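Local coordinates for epimerase family protein SDR39U1 (Homo sapiens, PDB 4B4O) that probably acts as an NADP-dependent oxidoreductase of the epimerase/dehydratase branch of the short-chain dehydrogenases, and binds NADPH, at residues A[9-14]-A[193-198]; A[202-207]-A[275-280]; A[159-162]-A[167-170]. The protein carries 3 engineered substitutions. All coordinates share one frame; numbering follows the deposited sequence.

Contact 1 (A[9-14]-A[193-198]); sequences TGFIGT and IHIGDL. With NDP (NADPH dihydro-nicotinamide-adenine-dinucleotide phosphate), chain I.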
# COMPACT_ATOMS: atom_id res chain seq x y z
N THR A 9 11.66 6.44 1.25
CA THR A 9 12.39 6.52 -0.03
C THR A 9 11.64 5.84 -1.17
O THR A 9 11.89 6.11 -2.33
CB THR A 9 13.79 5.86 0.06
OG1 THR A 9 13.65 4.52 0.57
CG2 THR A 9 14.71 6.65 0.94
N GLY A 10 10.70 4.97 -0.84
CA GLY A 10 10.04 4.12 -1.82
C GLY A 10 8.97 4.80 -2.66
O GLY A 10 8.89 6.04 -2.76
N PHE A 11 8.17 3.95 -3.31
CA PHE A 11 7.17 4.36 -4.29
C PHE A 11 6.08 5.19 -3.65
O PHE A 11 5.85 6.33 -4.02
CB PHE A 11 6.58 3.12 -4.95
CG PHE A 11 5.46 3.40 -5.89
CD1 PHE A 11 5.62 4.29 -6.95
CD2 PHE A 11 4.25 2.76 -5.75
CE1 PHE A 11 4.60 4.52 -7.85
CE2 PHE A 11 3.22 2.99 -6.63
CZ PHE A 11 3.40 3.87 -7.68
N ILE A 12 5.41 4.61 -2.67
CA ILE A 12 4.38 5.33 -1.97
C ILE A 12 5.00 6.51 -1.22
O ILE A 12 4.44 7.61 -1.19
CB ILE A 12 3.59 4.44 -0.99
CG1 ILE A 12 2.84 3.32 -1.71
CG2 ILE A 12 2.64 5.32 -0.21
CD1 ILE A 12 2.38 2.14 -0.84
N GLY A 13 6.15 6.27 -0.61
CA GLY A 13 6.81 7.25 0.23
C GLY A 13 7.17 8.53 -0.49
O GLY A 13 7.04 9.61 0.06
N THR A 14 7.64 8.39 -1.71
CA THR A 14 8.03 9.53 -2.50
C THR A 14 6.83 10.38 -2.86
O THR A 14 6.91 11.60 -2.86
CB THR A 14 8.78 9.07 -3.76
OG1 THR A 14 9.97 8.37 -3.35
CG2 THR A 14 9.16 10.26 -4.60
N ILE A 193 -6.00 1.65 -6.15
CA ILE A 193 -6.08 3.07 -5.79
C ILE A 193 -5.01 3.83 -6.56
O ILE A 193 -3.92 3.30 -6.81
CB ILE A 193 -5.90 3.29 -4.27
CG1 ILE A 193 -6.24 4.73 -3.88
CG2 ILE A 193 -4.47 2.94 -3.80
CD1 ILE A 193 -6.36 4.91 -2.38
N HIS A 194 -5.32 5.05 -6.96
CA HIS A 194 -4.34 5.91 -7.59
C HIS A 194 -3.39 6.38 -6.52
O HIS A 194 -3.80 6.69 -5.41
CB HIS A 194 -5.00 7.08 -8.28
CG HIS A 194 -4.05 7.88 -9.13
ND1 HIS A 194 -3.22 8.81 -8.62
CD2 HIS A 194 -3.80 7.85 -10.50
CE1 HIS A 194 -2.51 9.36 -9.61
NE2 HIS A 194 -2.86 8.77 -10.76
N ILE A 195 -2.10 6.41 -6.85
CA ILE A 195 -1.09 6.79 -5.88
C ILE A 195 -1.40 8.13 -5.24
O ILE A 195 -1.14 8.32 -4.07
CB ILE A 195 0.34 6.85 -6.47
CG1 ILE A 195 1.34 7.14 -5.33
CG2 ILE A 195 0.42 7.91 -7.58
CD1 ILE A 195 2.56 6.29 -5.28
N GLY A 196 -1.96 9.06 -6.00
CA GLY A 196 -2.32 10.36 -5.44
C GLY A 196 -3.36 10.26 -4.35
O GLY A 196 -3.35 11.04 -3.41
N ASP A 197 -4.26 9.29 -4.47
CA ASP A 197 -5.32 9.11 -3.49
C ASP A 197 -4.87 8.33 -2.27
O ASP A 197 -5.37 8.56 -1.17
CB ASP A 197 -6.55 8.45 -4.14
CG ASP A 197 -7.40 9.44 -4.90
OD1 ASP A 197 -7.61 10.56 -4.39
OD2 ASP A 197 -7.88 9.08 -6.01
N LEU A 198 -3.91 7.41 -2.41
CA LEU A 198 -3.33 6.79 -1.22
C LEU A 198 -2.56 7.84 -0.43
O LEU A 198 -2.70 7.94 0.76
CB LEU A 198 -2.43 5.59 -1.55
CG LEU A 198 -1.89 4.87 -0.29
CD1 LEU A 198 -3.04 4.43 0.58
CD2 LEU A 198 -1.05 3.68 -0.68
PA NDP I . 8.61 0.17 -2.02
O1A NDP I . 9.29 -1.21 -2.21
O2A NDP I . 8.69 1.23 -3.13
O5B NDP I . 9.22 0.98 -0.74
C5B NDP I . 9.67 0.19 0.36
C4B NDP I . 10.72 0.97 1.10
O4B NDP I . 11.00 0.26 2.30
C3B NDP I . 12.02 1.08 0.29
O3B NDP I . 12.22 2.39 -0.31
C2B NDP I . 13.11 0.79 1.31
O2B NDP I . 13.65 1.99 1.86
C1B NDP I . 12.40 0.10 2.43
N9A NDP I . 12.73 -1.32 2.30
C8A NDP I . 12.77 -2.15 1.21
N7A NDP I . 13.20 -3.42 1.62
C5A NDP I . 13.44 -3.36 2.95
C6A NDP I . 13.88 -4.26 4.01
N6A NDP I . 14.16 -5.56 3.77
N1A NDP I . 14.00 -3.78 5.27
C2A NDP I . 13.72 -2.47 5.53
N3A NDP I . 13.28 -1.58 4.62
C4A NDP I . 13.12 -1.98 3.38
O3 NDP I . 7.10 -0.26 -1.64
PN NDP I . 5.81 0.69 -1.85
O1N NDP I . 6.25 2.14 -1.68
O2N NDP I . 5.12 0.32 -3.13
O5D NDP I . 4.84 0.22 -0.61
C5D NDP I . 5.35 0.53 0.71
C4D NDP I . 4.67 -0.31 1.78
O4D NDP I . 3.30 -0.35 1.41
C3D NDP I . 5.13 -1.77 1.85
O3D NDP I . 5.20 -2.22 3.25
C2D NDP I . 4.09 -2.53 1.03
O2D NDP I . 3.72 -3.85 1.46
C1D NDP I . 2.85 -1.70 1.26
N1N NDP I . 1.85 -1.83 0.19
C2N NDP I . 2.14 -1.53 -1.08
C3N NDP I . 1.20 -1.65 -2.07
C7N NDP I . 1.57 -1.30 -3.47
O7N NDP I . 2.58 -0.63 -3.64
N7N NDP I . 0.83 -1.70 -4.50
C4N NDP I . -0.20 -2.06 -1.76
C5N NDP I . -0.42 -2.34 -0.35
C6N NDP I . 0.61 -2.21 0.56
P2B NDP I . 15.29 2.11 2.07
O1X NDP I . 15.61 1.31 3.31
O2X NDP I . 15.97 1.55 0.79
O3X NDP I . 15.32 3.65 2.29

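Contact 2 (A[202-207]-A[275-280]); sequences LTHALE and TGYQYS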
# COMPACT_ATOMS: atom_id res chain seq x y z
N LEU A 202 -3.56 9.05 3.41
CA LEU A 202 -2.54 9.05 4.44
C LEU A 202 -2.38 10.45 5.03
O LEU A 202 -2.29 10.62 6.24
CB LEU A 202 -1.21 8.56 3.87
CG LEU A 202 -1.13 7.08 3.51
CD1 LEU A 202 0.14 6.84 2.70
CD2 LEU A 202 -1.22 6.24 4.75
N THR A 203 -2.32 11.45 4.16
CA THR A 203 -2.21 12.84 4.60
C THR A 203 -3.41 13.27 5.42
O THR A 203 -3.28 13.98 6.40
CB THR A 203 -2.03 13.75 3.39
OG1 THR A 203 -0.81 13.41 2.75
CG2 THR A 203 -1.95 15.22 3.82
N HIS A 204 -4.59 12.87 4.99
CA HIS A 204 -5.79 13.20 5.71
C HIS A 204 -5.76 12.55 7.08
O HIS A 204 -6.21 13.15 8.06
CB HIS A 204 -7.00 12.77 4.89
CG HIS A 204 -8.30 13.27 5.43
ND1 HIS A 204 -8.55 14.56 5.57
CD2 HIS A 204 -9.43 12.60 5.86
CE1 HIS A 204 -9.78 14.72 6.06
NE2 HIS A 204 -10.32 13.51 6.23
N ALA A 205 -5.26 11.31 7.15
CA ALA A 205 -5.15 10.60 8.43
C ALA A 205 -4.21 11.36 9.37
O ALA A 205 -4.50 11.56 10.54
CB ALA A 205 -4.65 9.18 8.24
N LEU A 206 -3.10 11.84 8.81
CA LEU A 206 -2.13 12.61 9.59
C LEU A 206 -2.69 13.96 10.05
O LEU A 206 -2.41 14.37 11.14
CB LEU A 206 -0.83 12.80 8.79
CG LEU A 206 -0.03 11.54 8.50
CD1 LEU A 206 1.07 11.74 7.46
CD2 LEU A 206 0.62 11.07 9.78
N GLU A 207 -3.48 14.64 9.23
CA GLU A 207 -3.91 16.00 9.55
C GLU A 207 -5.17 16.05 10.39
O GLU A 207 -5.27 16.83 11.32
CB GLU A 207 -4.17 16.78 8.27
CG GLU A 207 -2.92 17.08 7.45
CD GLU A 207 -3.21 17.84 6.17
OE1 GLU A 207 -4.38 18.03 5.82
OE2 GLU A 207 -2.26 18.31 5.51
N THR A 275 -14.48 9.52 6.69
CA THR A 275 -13.51 10.48 7.25
C THR A 275 -13.62 11.85 6.61
O THR A 275 -12.95 12.79 7.03
CB THR A 275 -12.03 10.04 7.07
OG1 THR A 275 -11.66 10.12 5.69
CG2 THR A 275 -11.74 8.64 7.62
N GLY A 276 -14.43 11.97 5.57
CA GLY A 276 -14.53 13.22 4.81
C GLY A 276 -13.55 13.31 3.64
O GLY A 276 -13.62 14.26 2.87
N TYR A 277 -12.66 12.32 3.48
CA TYR A 277 -11.73 12.31 2.36
C TYR A 277 -12.46 12.21 1.03
O TYR A 277 -13.42 11.48 0.90
CB TYR A 277 -10.72 11.15 2.43
CG TYR A 277 -9.72 11.21 1.28
CD1 TYR A 277 -8.68 12.15 1.28
CD2 TYR A 277 -9.85 10.37 0.17
CE1 TYR A 277 -7.78 12.23 0.24
CE2 TYR A 277 -8.96 10.46 -0.89
CZ TYR A 277 -7.94 11.40 -0.85
OH TYR A 277 -7.07 11.48 -1.90
N GLN A 278 -11.95 12.97 0.05
CA GLN A 278 -12.57 13.06 -1.27
C GLN A 278 -11.56 12.72 -2.35
O GLN A 278 -10.52 13.34 -2.46
CB GLN A 278 -13.15 14.44 -1.45
CG GLN A 278 -14.33 14.67 -0.51
CD GLN A 278 -15.08 15.97 -0.73
OE1 GLN A 278 -14.51 17.04 -0.59
NE2 GLN A 278 -16.37 15.88 -1.07
N TYR A 279 -11.89 11.70 -3.14
CA TYR A 279 -10.95 11.11 -4.10
C TYR A 279 -10.74 11.99 -5.32
O TYR A 279 -11.69 12.57 -5.85
CB TYR A 279 -11.47 9.75 -4.57
CG TYR A 279 -11.34 8.64 -3.56
CD1 TYR A 279 -12.28 8.49 -2.54
CD2 TYR A 279 -10.28 7.76 -3.60
CE1 TYR A 279 -12.18 7.47 -1.62
CE2 TYR A 279 -10.17 6.75 -2.67
CZ TYR A 279 -11.12 6.61 -1.68
OH TYR A 279 -11.02 5.59 -0.76
N SER A 280 -9.49 12.10 -5.75
CA SER A 280 -9.14 12.79 -7.00
C SER A 280 -9.40 11.91 -8.22
O SER A 280 -9.74 12.40 -9.29
CB SER A 280 -7.68 13.21 -6.99
OG SER A 280 -7.47 14.21 -6.03

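Contact 3 (A[159-162]-A[167-170]); sequences VVLG and AMGH. With NDP (NADPH dihydro-nicotinamide-adenine-dinucleotide phosphate), chain I.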
# COMPACT_ATOMS: atom_id res chain seq x y z
N VAL A 159 -3.99 -2.20 -4.83
CA VAL A 159 -2.87 -2.06 -5.75
C VAL A 159 -2.74 -0.59 -6.07
O VAL A 159 -3.71 0.05 -6.50
CB VAL A 159 -3.12 -2.82 -7.06
CG1 VAL A 159 -1.78 -3.08 -7.78
CG2 VAL A 159 -3.83 -4.13 -6.72
N VAL A 160 -1.54 -0.05 -5.86
CA VAL A 160 -1.31 1.37 -5.96
C VAL A 160 -0.83 1.65 -7.37
O VAL A 160 0.25 1.22 -7.75
CB VAL A 160 -0.25 1.84 -4.95
CG1 VAL A 160 -0.19 3.35 -5.00
CG2 VAL A 160 -0.53 1.25 -3.56
N LEU A 161 -1.66 2.33 -8.15
CA LEU A 161 -1.35 2.58 -9.55
C LEU A 161 -0.78 4.00 -9.72
O LEU A 161 -1.38 4.97 -9.28
CB LEU A 161 -2.61 2.39 -10.41
CG LEU A 161 -3.42 1.10 -10.20
CD1 LEU A 161 -4.69 1.04 -11.06
CD2 LEU A 161 -2.57 -0.14 -10.42
N GLY A 162 0.39 4.10 -10.34
CA GLY A 162 1.00 5.40 -10.54
C GLY A 162 2.19 5.36 -11.47
O GLY A 162 2.78 4.29 -11.72
N ALA A 167 3.36 -1.50 -9.30
CA ALA A 167 2.92 -2.50 -10.29
C ALA A 167 3.06 -1.96 -11.71
O ALA A 167 3.43 -2.69 -12.61
CB ALA A 167 1.50 -2.98 -10.01
N MSE A 168 2.78 -0.67 -11.92
CA MSE A 168 2.89 -0.07 -13.26
C MSE A 168 4.31 -0.13 -13.79
O MSE A 168 4.53 -0.23 -14.99
CB MSE A 168 2.41 1.39 -13.24
CG MSE A 168 0.90 1.47 -13.05
SE MSE A 168 0.03 0.89 -14.70
CE MSE A 168 -1.73 0.38 -14.03
N GLY A 169 5.30 -0.08 -12.91
CA GLY A 169 6.67 -0.32 -13.32
C GLY A 169 6.81 -1.60 -14.14
O GLY A 169 7.54 -1.62 -15.11
N HIS A 170 6.12 -2.66 -13.74
CA HIS A 170 6.17 -3.94 -14.46
C HIS A 170 5.24 -4.05 -15.64
O HIS A 170 5.52 -4.80 -16.59
CB HIS A 170 5.86 -5.08 -13.50
CG HIS A 170 6.89 -5.27 -12.42
ND1 HIS A 170 8.20 -5.62 -12.70
CD2 HIS A 170 6.79 -5.16 -11.03
CE1 HIS A 170 8.89 -5.70 -11.54
NE2 HIS A 170 8.03 -5.42 -10.51
PA NDP I . 8.61 0.17 -2.02
O1A NDP I . 9.29 -1.21 -2.21
O2A NDP I . 8.69 1.23 -3.13
O5B NDP I . 9.22 0.98 -0.74
C5B NDP I . 9.67 0.19 0.36
C4B NDP I . 10.72 0.97 1.10
O4B NDP I . 11.00 0.26 2.30
C3B NDP I . 12.02 1.08 0.29
O3B NDP I . 12.22 2.39 -0.31
C2B NDP I . 13.11 0.79 1.31
O2B NDP I . 13.65 1.99 1.86
C1B NDP I . 12.40 0.10 2.43
N9A NDP I . 12.73 -1.32 2.30
C8A NDP I . 12.77 -2.15 1.21
N7A NDP I . 13.20 -3.42 1.62
C5A NDP I . 13.44 -3.36 2.95
C6A NDP I . 13.88 -4.26 4.01
N6A NDP I . 14.16 -5.56 3.77
N1A NDP I . 14.00 -3.78 5.27
C2A NDP I . 13.72 -2.47 5.53
N3A NDP I . 13.28 -1.58 4.62
C4A NDP I . 13.12 -1.98 3.38
O3 NDP I . 7.10 -0.26 -1.64
PN NDP I . 5.81 0.69 -1.85
O1N NDP I . 6.25 2.14 -1.68
O2N NDP I . 5.12 0.32 -3.13
O5D NDP I . 4.84 0.22 -0.61
C5D NDP I . 5.35 0.53 0.71
C4D NDP I . 4.67 -0.31 1.78
O4D NDP I . 3.30 -0.35 1.41
C3D NDP I . 5.13 -1.77 1.85
O3D NDP I . 5.20 -2.22 3.25
C2D NDP I . 4.09 -2.53 1.03
O2D NDP I . 3.72 -3.85 1.46
C1D NDP I . 2.85 -1.70 1.26
N1N NDP I . 1.85 -1.83 0.19
C2N NDP I . 2.14 -1.53 -1.08
C3N NDP I . 1.20 -1.65 -2.07
C7N NDP I . 1.57 -1.30 -3.47
O7N NDP I . 2.58 -0.63 -3.64
N7N NDP I . 0.83 -1.70 -4.50
C4N NDP I . -0.20 -2.06 -1.76
C5N NDP I . -0.42 -2.34 -0.35
C6N NDP I . 0.61 -2.21 0.56
P2B NDP I . 15.29 2.11 2.07
O1X NDP I . 15.61 1.31 3.31
O2X NDP I . 15.97 1.55 0.79
O3X NDP I . 15.32 3.65 2.29
O HOH W 1 1.74 -0.89 -6.85
O HOH W 2 2.08 1.67 -10.00

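Contact 1 (A[9-14]-A[193-198])
I195 sets its CD1 methyl over the middle of one face of the F11 ring. The methyl carbon I195 CD1 is 3.6 Å from the centroid of the F11 ring and 14° off the ring normal, which defines a CH-pi contact over the face. The I195 chain gets there with CG1 anti to the backbone N (chi1 -175°), on a residue whose CB already points toward F11 and I12. A second apolar pair adds to it, I12 CD1 meeting L198 CD2 at 3.8 Å. No hydrogen bond spans the two segments, so they are joined by these hydrocarbon contacts. The cofactor lies next to the same side chains: O2N of NADPH sits at the edge of the F11 ring, in its plane, 3.7 Å from F11 CD2.

G8, G10 and G13 are consistent with the GxGxxG turn of a Rossmann fold, and the amides at the start of helix 11-22 bind both phosphates of the pyrophosphate bridge. F11 N donates to O2A of NADPH at 2.8 Å. On the other phosphorus, O1N of NADPH accepts a nearly straight bond from I12 N. A CB on G10, the N-cap, would run into O5B. Upstream, T9 OG1 donates to O3X of the 2'-phosphate at 2.6 Å and accepts from the ribose O3B. T14 N and T14 OG1 approach G10 O from opposite faces of its plane, so the carbonyl of the N-cap residue is gripped twice.

Farther out, H194 caps helix 195-207: its ND1 accepts from G196 N at 2.9 Å with an N-H...N angle of 155°, while NE2 bonds E290. D197 accepts from Y277, S280 and F281. V160, on strand 151-161, touches both F11 and I195.

Contact 2 (A[202-207]-A[275-280])
H204 makes the one hydrogen bond between the segments: H204 NE2 donates to T275 O at 2.8 Å and 171°. The acceptor lies in the imidazole plane, but the donor stands 53° above the T275 carbonyl plane, so the bond is straight at the nitrogen and off the lone pairs at the oxygen. H210 is a second donor to the same carbonyl. H204 CG runs anti to the backbone N (chi1 -170°), carrying the ring from helix 195-207 to the loop. Around this bond the packing is close: H204 CD2 is 3.3 Å from T275 OG1, and Y277 CA lies over one ring face. Y277 also touches H204 CB with its ring atom CD1 at 4.0 Å, while its hydroxyl bonds D197.

The loop follows helix 270-274, in the C-terminal DUF1731 region, so the contact ties that region to a helix of the Rossmann domain. T275 OG1 also bonds T272 O and accepts from Y277 N at 3.3 Å, an ST turn. An alanine in place of H204 is likely to leave T275 O with one donor fewer and open a gap beside Y277.

The outer side is looser: G276, with positive phi, is exposed and adds almost nothing to the contact.

Contact 3 (A[159-162]-A[167-170])
The turn from strand 151-161 into helix 166-176, the first connection of a beta-alpha-beta unit in the Rossmann sheet, brings V159 against A167 and L161 against the selenomethionine M168. No direct hydrogen bond crosses between the two segments; the evidence for the join is apolar contact plus two waters. V159 CG1 lies 4.0 Å from A167 CB, both residues directing their CB atoms toward the other segment. M168 is bent at chi2 (-72°), which turns its terminal methyl back so that M168 CE reaches L161 CD2 at 3.7 Å, the two side chains passing at a slant. Closer to the backbone, M168 CB packs on G162 O at 3.3 Å.

Water 1 serves both the protein and the cofactor. It donates to V160 O at 2.7 Å and accepts from A167 N at 3.0 Å and from the carboxamide N7N of NADPH. Water 2 accepts from G162 N and M168 N, the latter at 3.1 Å, and is placed to donate to V160 O, although other acceptors compete for its protons. The amides of the first turn of the helix are thus linked to the strand carbonyl through solvent. V160, an NADP(+)-binding residue, rests its CG2 against the nicotinamide carboxamide, 3.4 Å from N7N of NADPH.

Strand 192-194 runs parallel beside V159 and L161 and pairs with them through I193. On one flank V160 meets F11, I12, I195 and L198 of helices 11-22 and 195-207; L161 and M168 instead pack on helix 284-293, with M168 also touching F228 and F232 of helix 225-236.

Overall arrangement
Contacts 1 and 3 are close neighbours, their centres about 10 Å apart, and contact 3 is nested in the chain between the two segments of contact 1. Strands 151-161 and 192-194 are adjacent in the parallel sheet, and both contacts touch NADPH: contact 1 at the phosphates, contact 3 at the nicotinamide carboxamide. Contact 2 follows along the chain. It shares helix 195-207 with contact 1, whose centre is about 13 Å away, and D197 bridges the two. From contact 3 its centre is about 21 Å distant, with no touch. One helix thus runs from the cofactor-binding core to the C-terminal region.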